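Local coordinates for protein putative aminopeptidase (Leishmania major, PDB 5NTH) that probably acts as a metalloaminopeptidase of the M17 family, removing amino-terminal residues from peptides, and binds two manganese ions and the inhibitor actinonin, at residues A[146-151]-A[187-192]; A[32-37]-A[204-209]; A[6-11]-A[270-275]. All blocks are in the same frame, centred on the assembly; numbering follows the deposited sequence.

Interaction 1 of 3, residues A[146-151]-A[187-192]; sequences GSETAV and SRAAFT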
ATOM      1  N   GLY A 146     -51.318  -8.115  -1.905  1.00 34.36           N
ATOM      2  CA  GLY A 146     -50.127  -8.896  -2.263  1.00 33.06           C
ATOM      3  C   GLY A 146     -48.825  -8.272  -1.785  1.00 31.49           C
ATOM      4  O   GLY A 146     -47.814  -8.957  -1.663  1.00 31.86           O
ATOM      5  N   SER A 147     -48.864  -6.977  -1.496  1.00 30.13           N
ATOM      6  CA  SER A 147     -47.729  -6.246  -0.997  1.00 28.98           C
ATOM      7  C   SER A 147     -47.587  -6.201   0.556  1.00 29.56           C
ATOM      8  O   SER A 147     -46.601  -5.679   1.087  1.00 29.35           O
ATOM      9  CB  SER A 147     -47.751  -4.855  -1.619  1.00 28.85           C
ATOM     10  OG  SER A 147     -48.812  -4.045  -1.135  1.00 30.22           O
ATOM     11  N   GLU A 148     -48.497  -6.827   1.291  1.00 29.92           N
ATOM     12  CA  GLU A 148     -48.475  -6.750   2.758  1.00 30.41           C
ATOM     13  C   GLU A 148     -47.143  -7.111   3.428  1.00 29.23           C
ATOM     14  O   GLU A 148     -46.706  -6.399   4.334  1.00 28.78           O
ATOM     15  CB  GLU A 148     -49.591  -7.579   3.387  1.00 32.01           C
ATOM     16  CG  GLU A 148     -51.002  -7.075   3.081  1.00 35.02           C
ATOM     17  CD  GLU A 148     -51.614  -7.664   1.815  1.00 37.43           C
ATOM     18  OE1 GLU A 148     -51.345  -8.853   1.463  1.00 40.75           O
ATOM     19  OE2 GLU A 148     -52.372  -6.923   1.155  1.00 41.99           O
ATOM     20  N   THR A 149     -46.495  -8.190   3.011  1.00 28.51           N
ATOM     21  CA  THR A 149     -45.254  -8.593   3.705  1.00 28.27           C
ATOM     22  C   THR A 149     -44.095  -7.633   3.391  1.00 26.48           C
ATOM     23  O   THR A 149     -43.316  -7.319   4.268  1.00 26.49           O
ATOM     24  CB  THR A 149     -44.859 -10.058   3.447  1.00 29.08           C
ATOM     25  OG1 THR A 149     -44.679 -10.249   2.053  1.00 30.74           O
ATOM     26  CG2 THR A 149     -45.942 -11.003   3.927  1.00 29.34           C
ATOM     27  N   ALA A 150     -44.011  -7.149   2.160  1.00 25.55           N
ATOM     28  CA  ALA A 150     -43.031  -6.145   1.778  1.00 25.13           C
ATOM     29  C   ALA A 150     -43.225  -4.817   2.522  1.00 25.96           C
ATOM     30  O   ALA A 150     -42.267  -4.193   2.987  1.00 27.36           O
ATOM     31  CB  ALA A 150     -43.083  -5.921   0.281  1.00 24.70           C
ATOM     32  N   VAL A 151     -44.468  -4.393   2.650  1.00 26.15           N
ATOM     33  CA  VAL A 151     -44.794  -3.264   3.488  1.00 25.91           C
ATOM     34  C   VAL A 151     -44.448  -3.555   4.949  1.00 25.20           C
ATOM     35  O   VAL A 151     -43.796  -2.745   5.587  1.00 26.23           O
ATOM     36  CB  VAL A 151     -46.284  -2.866   3.362  1.00 26.84           C
ATOM     37  CG1 VAL A 151     -46.620  -1.677   4.269  1.00 27.07           C
ATOM     38  CG2 VAL A 151     -46.604  -2.485   1.930  1.00 27.05           C
ATOM     39  N   SER A 187     -55.065  -1.389   0.697  1.00 33.70           N
ATOM     40  CA  SER A 187     -55.626  -2.748   0.619  1.00 34.42           C
ATOM     41  C   SER A 187     -56.042  -3.226   2.003  1.00 32.96           C
ATOM     42  O   SER A 187     -55.371  -2.894   2.988  1.00 32.45           O
ATOM     43  CB  SER A 187     -54.604  -3.777   0.081  1.00 36.58           C
ATOM     44  OG  SER A 187     -54.103  -4.618   1.146  1.00 37.98           O
ATOM     45  N   ARG A 188     -57.090  -4.062   2.052  1.00 30.80           N
ATOM     46  CA  ARG A 188     -57.621  -4.577   3.315  1.00 29.52           C
ATOM     47  C   ARG A 188     -57.416  -6.070   3.504  1.00 28.93           C
ATOM     48  O   ARG A 188     -57.929  -6.650   4.468  1.00 28.09           O
ATOM     49  CB  ARG A 188     -59.110  -4.258   3.426  1.00 29.29           C
ATOM     50  CG  ARG A 188     -59.452  -2.773   3.509  1.00 29.30           C
ATOM     51  CD  ARG A 188     -60.961  -2.542   3.753  1.00 28.50           C
ATOM     52  NE  ARG A 188     -61.323  -3.051   5.082  1.00 27.47           N
ATOM     53  CZ  ARG A 188     -62.155  -4.046   5.343  1.00 27.06           C
ATOM     54  NH1 ARG A 188     -62.341  -4.400   6.598  1.00 26.53           N
ATOM     55  NH2 ARG A 188     -62.828  -4.678   4.381  1.00 28.02           N
ATOM     56  N   ALA A 189     -56.613  -6.679   2.636  1.00 29.21           N
ATOM     57  CA  ALA A 189     -56.401  -8.141   2.624  1.00 29.14           C
ATOM     58  C   ALA A 189     -55.922  -8.773   3.941  1.00 29.32           C
ATOM     59  O   ALA A 189     -56.283  -9.907   4.267  1.00 29.83           O
ATOM     60  CB  ALA A 189     -55.450  -8.502   1.512  1.00 29.42           C
ATOM     61  N   ALA A 190     -55.105  -8.049   4.686  1.00 29.97           N
ATOM     62  CA  ALA A 190     -54.702  -8.481   6.027  1.00 31.59           C
ATOM     63  C   ALA A 190     -55.894  -8.615   6.994  1.00 33.06           C
ATOM     64  O   ALA A 190     -55.867  -9.443   7.933  1.00 33.22           O
ATOM     65  CB  ALA A 190     -53.651  -7.521   6.601  1.00 31.88           C
ATOM     66  N   PHE A 191     -56.915  -7.781   6.772  1.00 34.25           N
ATOM     67  CA  PHE A 191     -58.088  -7.712   7.647  1.00 35.29           C
ATOM     68  C   PHE A 191     -59.248  -8.581   7.193  1.00 36.84           C
ATOM     69  O   PHE A 191     -59.992  -9.075   8.003  1.00 36.60           O
ATOM     70  CB  PHE A 191     -58.502  -6.258   7.796  1.00 34.70           C
ATOM     71  CG  PHE A 191     -57.448  -5.434   8.457  1.00 33.97           C
ATOM     72  CD1 PHE A 191     -57.316  -5.442   9.849  1.00 33.95           C
ATOM     73  CD2 PHE A 191     -56.534  -4.724   7.701  1.00 33.25           C
ATOM     74  CE1 PHE A 191     -56.328  -4.711  10.482  1.00 32.92           C
ATOM     75  CE2 PHE A 191     -55.546  -3.987   8.318  1.00 33.09           C
ATOM     76  CZ  PHE A 191     -55.444  -3.973   9.712  1.00 33.42           C
ATOM     77  N   THR A 192     -59.358  -8.787   5.894  1.00 39.32           N
ATOM     78  CA  THR A 192     -60.381  -9.628   5.316  1.00 40.10           C
ATOM     79  C   THR A 192     -59.947 -11.102   5.166  1.00 45.96           C
ATOM     80  O   THR A 192     -60.791 -11.963   4.894  1.00 49.46           O
ATOM     81  CB  THR A 192     -60.823  -9.031   3.950  1.00 39.62           C
ATOM     82  OG1 THR A 192     -59.716  -8.929   3.028  1.00 37.49           O
ATOM     83  CG2 THR A 192     -61.430  -7.606   4.163  1.00 38.71           C
TER

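Interaction 2 of 3, residues A[32-37]-A[204-209]; sequences VTFTDI and AELEAI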
ATOM      1  N   VAL A  32     -44.527  -1.418  15.612  1.00 27.47           N
ATOM      2  CA  VAL A  32     -45.373  -1.235  14.462  1.00 27.39           C
ATOM      3  C   VAL A  32     -46.740  -1.858  14.736  1.00 27.47           C
ATOM      4  O   VAL A  32     -46.864  -2.964  15.281  1.00 27.40           O
ATOM      5  CB  VAL A  32     -44.744  -1.851  13.220  1.00 27.53           C
ATOM      6  CG1 VAL A  32     -45.616  -1.614  12.007  1.00 27.52           C
ATOM      7  CG2 VAL A  32     -43.380  -1.226  13.000  1.00 27.50           C
ATOM      8  N   THR A  33     -47.769  -1.116  14.356  1.00 27.08           N
ATOM      9  CA  THR A  33     -49.128  -1.586  14.424  1.00 26.29           C
ATOM     10  C   THR A  33     -49.764  -1.387  13.069  1.00 25.93           C
ATOM     11  O   THR A  33     -49.282  -0.612  12.226  1.00 24.63           O
ATOM     12  CB  THR A  33     -49.931  -0.835  15.515  1.00 26.35           C
ATOM     13  OG1 THR A  33     -50.013   0.580  15.222  1.00 25.84           O
ATOM     14  CG2 THR A  33     -49.298  -1.068  16.873  1.00 26.10           C
ATOM     15  N   PHE A  34     -50.869  -2.079  12.867  1.00 26.02           N
ATOM     16  CA  PHE A  34     -51.634  -1.871  11.664  1.00 26.63           C
ATOM     17  C   PHE A  34     -53.058  -1.514  12.059  1.00 27.74           C
ATOM     18  O   PHE A  34     -53.572  -1.990  13.073  1.00 28.20           O
ATOM     19  CB  PHE A  34     -51.592  -3.129  10.800  1.00 26.10           C
ATOM     20  CG  PHE A  34     -50.194  -3.556  10.413  1.00 25.59           C
ATOM     21  CD1 PHE A  34     -49.388  -4.232  11.317  1.00 25.18           C
ATOM     22  CD2 PHE A  34     -49.691  -3.281   9.141  1.00 25.35           C
ATOM     23  CE1 PHE A  34     -48.119  -4.624  10.963  1.00 25.21           C
ATOM     24  CE2 PHE A  34     -48.408  -3.644   8.788  1.00 25.46           C
ATOM     25  CZ  PHE A  34     -47.616  -4.318   9.702  1.00 25.41           C
ATOM     26  N   THR A  35     -53.690  -0.666  11.261  1.00 28.10           N
ATOM     27  CA  THR A  35     -55.068  -0.255  11.506  1.00 27.74           C
ATOM     28  C   THR A  35     -55.832  -0.403  10.206  1.00 27.49           C
ATOM     29  O   THR A  35     -55.365   0.010   9.150  1.00 28.63           O
ATOM     30  CB  THR A  35     -55.128   1.207  12.037  1.00 28.25           C
ATOM     31  OG1 THR A  35     -54.619   1.253  13.382  1.00 27.89           O
ATOM     32  CG2 THR A  35     -56.574   1.767  12.035  1.00 28.42           C
ATOM     33  N   ASP A  36     -57.026  -0.963  10.286  1.00 26.50           N
ATOM     34  CA  ASP A  36     -57.812  -1.234   9.102  1.00 25.98           C
ATOM     35  C   ASP A  36     -58.258   0.102   8.501  1.00 25.80           C
ATOM     36  O   ASP A  36     -58.908   0.863   9.184  1.00 25.79           O
ATOM     37  CB  ASP A  36     -58.990  -2.103   9.552  1.00 26.18           C
ATOM     38  CG  ASP A  36     -59.971  -2.442   8.432  1.00 26.09           C
ATOM     39  OD1 ASP A  36     -60.040  -1.685   7.424  1.00 25.38           O
ATOM     40  OD2 ASP A  36     -60.675  -3.480   8.589  1.00 25.86           O
ATOM     41  N   ILE A  37     -57.911   0.409   7.251  1.00 26.24           N
ATOM     42  CA  ILE A  37     -58.194   1.759   6.697  1.00 27.06           C
ATOM     43  C   ILE A  37     -59.663   2.135   6.796  1.00 28.76           C
ATOM     44  O   ILE A  37     -60.023   3.318   6.852  1.00 30.69           O
ATOM     45  CB  ILE A  37     -57.779   1.929   5.228  1.00 27.21           C
ATOM     46  CG1 ILE A  37     -57.886   3.396   4.798  1.00 27.67           C
ATOM     47  CG2 ILE A  37     -58.646   1.082   4.291  1.00 27.50           C
ATOM     48  CD1 ILE A  37     -57.173   3.712   3.497  1.00 28.08           C
ATOM     49  N   ALA A 204     -51.848 -10.642  12.611  1.00 29.80           N
ATOM     50  CA  ALA A 204     -50.968 -11.213  13.637  1.00 29.62           C
ATOM     51  C   ALA A 204     -49.619 -11.707  13.041  1.00 29.74           C
ATOM     52  O   ALA A 204     -48.587 -11.635  13.706  1.00 30.08           O
ATOM     53  CB  ALA A 204     -51.678 -12.320  14.400  1.00 29.21           C
ATOM     54  N   GLU A 205     -49.654 -12.172  11.791  1.00 29.35           N
ATOM     55  CA  GLU A 205     -48.455 -12.495  11.028  1.00 30.12           C
ATOM     56  C   GLU A 205     -47.593 -11.264  10.717  1.00 29.99           C
ATOM     57  O   GLU A 205     -46.385 -11.255  10.953  1.00 30.10           O
ATOM     58  CB  GLU A 205     -48.814 -13.247   9.745  1.00 30.41           C
ATOM     59  CG  GLU A 205     -48.866 -14.753   9.973  1.00 32.10           C
ATOM     60  CD  GLU A 205     -49.686 -15.540   8.950  1.00 34.05           C
ATOM     61  OE1 GLU A 205     -50.908 -15.217   8.770  1.00 35.95           O
ATOM     62  OE2 GLU A 205     -49.106 -16.501   8.344  1.00 34.64           O
ATOM     63  N   LEU A 206     -48.195 -10.213  10.211  1.00 30.00           N
ATOM     64  CA  LEU A 206     -47.414  -9.020   9.899  1.00 30.65           C
ATOM     65  C   LEU A 206     -46.713  -8.467  11.147  1.00 32.43           C
ATOM     66  O   LEU A 206     -45.577  -8.011  11.063  1.00 33.51           O
ATOM     67  CB  LEU A 206     -48.275  -7.957   9.249  1.00 29.66           C
ATOM     68  CG  LEU A 206     -48.928  -8.417   7.952  1.00 29.13           C
ATOM     69  CD1 LEU A 206     -49.807  -7.296   7.437  1.00 28.72           C
ATOM     70  CD2 LEU A 206     -47.924  -8.849   6.897  1.00 28.89           C
ATOM     71  N   GLU A 207     -47.379  -8.544  12.300  1.00 33.84           N
ATOM     72  CA  GLU A 207     -46.759  -8.201  13.580  1.00 34.21           C
ATOM     73  C   GLU A 207     -45.607  -9.144  13.946  1.00 33.80           C
ATOM     74  O   GLU A 207     -44.557  -8.714  14.464  1.00 36.03           O
ATOM     75  CB  GLU A 207     -47.820  -8.166  14.683  1.00 35.84           C
ATOM     76  CG  GLU A 207     -48.695  -6.918  14.597  1.00 38.19           C
ATOM     77  CD  GLU A 207     -50.064  -7.043  15.269  1.00 39.50           C
ATOM     78  OE1 GLU A 207     -50.777  -8.054  15.105  1.00 40.57           O
ATOM     79  OE2 GLU A 207     -50.451  -6.091  15.965  1.00 41.92           O
ATOM     80  N   ALA A 208     -45.793 -10.425  13.695  1.00 31.83           N
ATOM     81  CA  ALA A 208     -44.723 -11.374  13.948  1.00 30.93           C
ATOM     82  C   ALA A 208     -43.498 -11.089  13.064  1.00 29.66           C
ATOM     83  O   ALA A 208     -42.369 -11.164  13.559  1.00 28.80           O
ATOM     84  CB  ALA A 208     -45.224 -12.787  13.746  1.00 31.37           C
ATOM     85  N   ILE A 209     -43.732 -10.741  11.785  1.00 28.11           N
ATOM     86  CA  ILE A 209     -42.659 -10.279  10.873  1.00 26.84           C
ATOM     87  C   ILE A 209     -41.991  -9.006  11.402  1.00 26.67           C
ATOM     88  O   ILE A 209     -40.768  -8.955  11.539  1.00 26.58           O
ATOM     89  CB  ILE A 209     -43.170 -10.087   9.434  1.00 26.14           C
ATOM     90  CG1 ILE A 209     -43.333 -11.446   8.770  1.00 26.81           C
ATOM     91  CG2 ILE A 209     -42.197  -9.318   8.585  1.00 25.97           C
ATOM     92  CD1 ILE A 209     -44.192 -11.402   7.509  1.00 27.15           C
TER

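Interaction 3 of 3, residues A[6-11]-A[270-275]; sequences RPRSNS and AQYPAH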
ATOM      1  N   ARG A   6     -25.045 -17.591  34.516  1.00 61.87           N
ATOM      2  CA  ARG A   6     -24.213 -17.297  33.346  1.00 54.98           C
ATOM      3  C   ARG A   6     -22.693 -17.463  33.528  1.00 53.11           C
ATOM      4  O   ARG A   6     -22.094 -16.801  34.381  1.00 48.40           O
ATOM      5  CB  ARG A   6     -24.476 -15.864  32.872  1.00 51.43           C
ATOM      6  CG  ARG A   6     -24.167 -15.695  31.405  1.00 49.65           C
ATOM      7  CD  ARG A   6     -24.331 -14.268  30.942  1.00 49.20           C
ATOM      8  NE  ARG A   6     -25.716 -13.836  30.993  1.00 48.52           N
ATOM      9  CZ  ARG A   6     -26.249 -13.060  31.921  1.00 48.82           C
ATOM     10  NH1 ARG A   6     -25.521 -12.557  32.911  1.00 50.32           N
ATOM     11  NH2 ARG A   6     -27.530 -12.751  31.845  1.00 51.29           N
ATOM     12  N   PRO A   7     -22.071 -18.341  32.708  1.00 52.97           N
ATOM     13  CA  PRO A   7     -20.604 -18.453  32.703  1.00 51.57           C
ATOM     14  C   PRO A   7     -19.989 -17.453  31.714  1.00 49.53           C
ATOM     15  O   PRO A   7     -19.572 -17.836  30.609  1.00 50.47           O
ATOM     16  CB  PRO A   7     -20.372 -19.913  32.267  1.00 50.97           C
ATOM     17  CG  PRO A   7     -21.537 -20.214  31.358  1.00 51.97           C
ATOM     18  CD  PRO A   7     -22.700 -19.351  31.818  1.00 52.25           C
ATOM     19  N   ARG A   8     -19.961 -16.180  32.107  1.00 47.45           N
ATOM     20  CA  ARG A   8     -19.476 -15.094  31.224  1.00 45.99           C
ATOM     21  C   ARG A   8     -18.306 -14.281  31.822  1.00 45.42           C
ATOM     22  O   ARG A   8     -17.151 -14.727  31.752  1.00 44.10           O
ATOM     23  CB  ARG A   8     -20.632 -14.200  30.737  1.00 43.81           C
ATOM     24  CG  ARG A   8     -20.289 -13.406  29.486  1.00 43.36           C
ATOM     25  CD  ARG A   8     -21.272 -12.287  29.204  1.00 43.25           C
ATOM     26  NE  ARG A   8     -20.699 -10.948  29.403  1.00 44.93           N
ATOM     27  CZ  ARG A   8     -20.283 -10.119  28.436  1.00 45.76           C
ATOM     28  NH1 ARG A   8     -20.335 -10.447  27.147  1.00 46.12           N
ATOM     29  NH2 ARG A   8     -19.809  -8.923  28.762  1.00 47.87           N
ATOM     30  N   SER A   9     -18.582 -13.097  32.382  1.00 47.42           N
ATOM     31  CA  SER A   9     -17.522 -12.247  32.949  1.00 48.76           C
ATOM     32  C   SER A   9     -17.359 -12.485  34.452  1.00 53.13           C
ATOM     33  O   SER A   9     -18.208 -13.098  35.117  1.00 50.36           O
ATOM     34  CB  SER A   9     -17.722 -10.738  32.630  1.00 46.28           C
ATOM     35  OG  SER A   9     -18.377 -10.029  33.675  1.00 41.81           O
ATOM     36  N   ASN A  10     -16.245 -11.946  34.951  1.00 61.82           N
ATOM     37  CA  ASN A  10     -15.816 -11.987  36.354  1.00 61.42           C
ATOM     38  C   ASN A  10     -16.399 -10.813  37.199  1.00 56.83           C
ATOM     39  O   ASN A  10     -15.816 -10.421  38.207  1.00 57.72           O
ATOM     40  CB  ASN A  10     -14.274 -11.912  36.340  1.00 64.02           C
ATOM     41  CG  ASN A  10     -13.631 -12.755  37.420  1.00 71.71           C
ATOM     42  OD1 ASN A  10     -13.721 -13.987  37.393  1.00 73.93           O
ATOM     43  ND2 ASN A  10     -12.946 -12.102  38.366  1.00 73.82           N
ATOM     44  N   SER A  11     -17.559 -10.286  36.797  1.00 52.28           N
ATOM     45  CA  SER A  11     -18.031  -8.955  37.221  1.00 52.04           C
ATOM     46  C   SER A  11     -19.566  -8.824  37.412  1.00 53.46           C
ATOM     47  O   SER A  11     -20.347  -9.012  36.483  1.00 54.87           O
ATOM     48  CB  SER A  11     -17.555  -7.895  36.216  1.00 50.55           C
ATOM     49  OG  SER A  11     -18.315  -6.693  36.301  1.00 46.01           O
ATOM     50  N   ALA A 270     -11.088 -17.096  21.106  1.00 36.50           N
ATOM     51  CA  ALA A 270     -11.909 -16.037  21.628  1.00 35.53           C
ATOM     52  C   ALA A 270     -12.084 -16.113  23.131  1.00 35.38           C
ATOM     53  O   ALA A 270     -12.043 -17.193  23.732  1.00 34.96           O
ATOM     54  CB  ALA A 270     -13.272 -16.071  20.954  1.00 36.10           C
ATOM     55  N   GLN A 271     -12.289 -14.941  23.720  1.00 35.36           N
ATOM     56  CA  GLN A 271     -12.701 -14.834  25.091  1.00 35.89           C
ATOM     57  C   GLN A 271     -13.803 -15.847  25.366  1.00 36.77           C
ATOM     58  O   GLN A 271     -13.583 -16.792  26.106  1.00 38.41           O
ATOM     59  CB  GLN A 271     -13.158 -13.411  25.411  1.00 35.77           C
ATOM     60  CG  GLN A 271     -13.532 -13.210  26.872  1.00 35.50           C
ATOM     61  CD  GLN A 271     -13.656 -11.751  27.271  1.00 35.31           C
ATOM     62  OE1 GLN A 271     -13.888 -10.884  26.431  1.00 35.35           O
ATOM     63  NE2 GLN A 271     -13.505 -11.471  28.563  1.00 35.33           N
ATOM     64  N   TYR A 272     -14.970 -15.684  24.758  1.00 37.43           N
ATOM     65  CA  TYR A 272     -16.068 -16.621  25.013  1.00 38.23           C
ATOM     66  C   TYR A 272     -16.221 -17.633  23.883  1.00 38.45           C
ATOM     67  O   TYR A 272     -16.070 -17.272  22.700  1.00 40.54           O
ATOM     68  CB  TYR A 272     -17.373 -15.883  25.293  1.00 38.52           C
ATOM     69  CG  TYR A 272     -17.189 -14.924  26.418  1.00 38.51           C
ATOM     70  CD1 TYR A 272     -16.739 -15.371  27.664  1.00 37.74           C
ATOM     71  CD2 TYR A 272     -17.412 -13.562  26.229  1.00 39.51           C
ATOM     72  CE1 TYR A 272     -16.525 -14.487  28.689  1.00 38.37           C
ATOM     73  CE2 TYR A 272     -17.216 -12.661  27.258  1.00 39.77           C
ATOM     74  CZ  TYR A 272     -16.760 -13.122  28.477  1.00 39.08           C
ATOM     75  OH  TYR A 272     -16.562 -12.199  29.472  1.00 41.32           O
ATOM     76  N   PRO A 273     -16.546 -18.897  24.241  1.00 36.70           N
ATOM     77  CA  PRO A 273     -16.334 -20.028  23.323  1.00 36.48           C
ATOM     78  C   PRO A 273     -17.362 -20.224  22.195  1.00 34.92           C
ATOM     79  O   PRO A 273     -18.407 -19.594  22.172  1.00 33.57           O
ATOM     80  CB  PRO A 273     -16.312 -21.234  24.263  1.00 36.18           C
ATOM     81  CG  PRO A 273     -17.178 -20.823  25.402  1.00 36.50           C
ATOM     82  CD  PRO A 273     -17.100 -19.336  25.533  1.00 36.25           C
ATOM     83  N   ALA A 274     -17.023 -21.116  21.276  1.00 33.69           N
ATOM     84  CA  ALA A 274     -17.886 -21.446  20.164  1.00 34.01           C
ATOM     85  C   ALA A 274     -19.123 -22.270  20.576  1.00 33.80           C
ATOM     86  O   ALA A 274     -19.097 -22.982  21.575  1.00 35.18           O
ATOM     87  CB  ALA A 274     -17.088 -22.184  19.104  1.00 33.99           C
ATOM     88  N   HIS A 275     -20.207 -22.133  19.807  1.00 32.33           N
ATOM     89  CA  HIS A 275     -21.405 -22.952  19.980  1.00 31.87           C
ATOM     90  C   HIS A 275     -21.992 -23.298  18.633  1.00 30.91           C
ATOM     91  O   HIS A 275     -22.109 -22.437  17.760  1.00 29.32           O
ATOM     92  CB  HIS A 275     -22.557 -22.223  20.685  1.00 32.06           C
ATOM     93  CG  HIS A 275     -22.246 -21.682  22.042  1.00 32.37           C
ATOM     94  ND1 HIS A 275     -21.357 -20.651  22.249  1.00 32.05           N
ATOM     95  CD2 HIS A 275     -22.798 -21.954  23.250  1.00 32.93           C
ATOM     96  CE1 HIS A 275     -21.332 -20.354  23.538  1.00 32.86           C
ATOM     97  NE2 HIS A 275     -22.203 -21.123  24.166  1.00 32.30           N
TER

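Interaction 1 of 3, residues A[146-151]-A[187-192]
E148 and S187 meet through one side-chain hydrogen bond: the hydroxyl OG of S187 donates to OE2 of E148 over 2.9 Å. The oxygen receives it on its anti lone pair, the one turned away from OE1. Beside this bond, the methyl CB of A189 lies 3.5 Å from OE2 of E148, and farther back along the glutamate, CG of E148 rests 4.4 Å from CB of A190. Alanine suits both places because its short methyl lets the carboxylate and its methylene lie close to the first turn of helix 189-192. The glutamate reaches this spot by folding rather than stretching: CG stands beside the backbone N (chi1 -65°), and a bend at chi2 (89°) curls the carboxylate back toward the start of its own segment. There the single N-H of G146 is shared weakly between the two oxygens, its N 3.4 Å from OE1 and from OE2 of E148. Helix 148-156, which begins at E148, is the connection of a beta-alpha-beta crossover between strands 137-142 and 181-185, parallel neighbours in the six-stranded sheet of the N-terminal, macro-like domain. The contact thus ties the start of the crossover helix to the chain just past the second strand. Outside the two segments, E148 touches M185 and V201, which help enclose its buried chain. The backbone of G146 has a positive phi, at which a CB would collide with the preceding carbonyl oxygen. On the other segment, the carbonyl of R188 accepts from both F191 N and T192 N, fixing the turn that carries the two alanines.

Interaction 2 of 3, residues A[32-37]-A[204-209]
F34 sends its aromatic ring from strand 32-34 against L206 of helix 203-221, and this pair forms the tight part of the contact. The ring tip leads: CZ of F34 comes within 3.7 Å of CB of L206. One branch of the leucine then reaches over a face of the ring, with CD1 of L206 4.1 Å above the plane of the F34 ring and displaced toward its rim, and the two side chains cross at about a right angle. With CG of F34 beside the backbone N (chi1 -58°), the ring is carried toward the helix. The outer part is looser. E207, partly exposed, offers its aliphatic stem, CG of E207 lying 4.3 Å from CD1 of F34 and 4.4 Å from the carbonyl O of V32. A glutamate fits such a margin, since its methylenes can line the ring while its carboxylate can stay toward the partly exposed side. Strand and helix run nearly antiparallel, 165° between their directions, with short-segment axes 8.8 Å apart. Strand 32-34 is an outermost strand of the six-stranded sheet within this chain, and helix 203-221 packs on one side of it. V183, M185, A152 and F191 also touch the F34 ring. Since the residues meet largely through carbon surfaces, cohesion here probably rests on the fit and burial of apolar surface rather than on directional bonds.

Interaction 3 of 3, residues A[6-11]-A[270-275]
R8, whose side chain lies against the ring of Y272, has its NH2 gripped by two acceptors, the carboxylate of E14 and the carbonyl oxygen of C225, while its NH1 forms a salt bridge with D228. Held at that polar end, the arginine lays its aliphatic part across the tyrosine: CG of R8 makes a CH-pi contact 3.9 Å from the centroid of the Y272 ring, 21° off the normal. Its CG is anti to the backbone N (chi1 -160°), and a bend at chi3 brings the guanidinium round beside the ring, NH1 of R8 coming 3.8 Å from CE2 of Y272. The two planes are tilted by 36°, so this is not a parallel stack. The opposite face of the ring is taken by CG of Q271, 3.5 Å above the plane of Y272, leaving the tyrosine sandwiched between two aliphatic stems. The hydroxyl OH of Y272 lies 3.7 Å from CB of S9 and 3.5 Å from O of R8, where any hydrogen bond is weak. The contact joins the loop ahead of helix 12-26 to the one leading into strand 275-282 of the catalytic domain; N10 packs on D253 of a neighbouring subunit, and Q271 on H366 of that same subunit. Ion pairs probably hold the arginine in place, while its chain's dispersive contact with the ring probably does most of the joining, helped by the tyrosine's approach to the backbone of R8 and S9.

How the interactions relate
Interactions 1 and 2 form one neighbourhood, their centres 9 Å apart, whereas interaction 3 stands on its own. The first two touch directly, through a salt bridge from NH1 of R188 to OD2 of D36 (2.8 Å) and through packing: CZ of F191 lies 3.4 Å from N of D36, and CD2 of L206 3.7 Å from O of E148. Helices 189-192 and 203-221 also follow each other in the chain, and both contacts lie by strands 32-34 and 181-185 of the six-stranded sheet. Interaction 3, about 44 Å from interaction 1 and 38 Å from interaction 2, centre to centre, is a surface contact between the N-terminal segment and a loop of the catalytic domain. All three lie away from the manganese and actinonin sites.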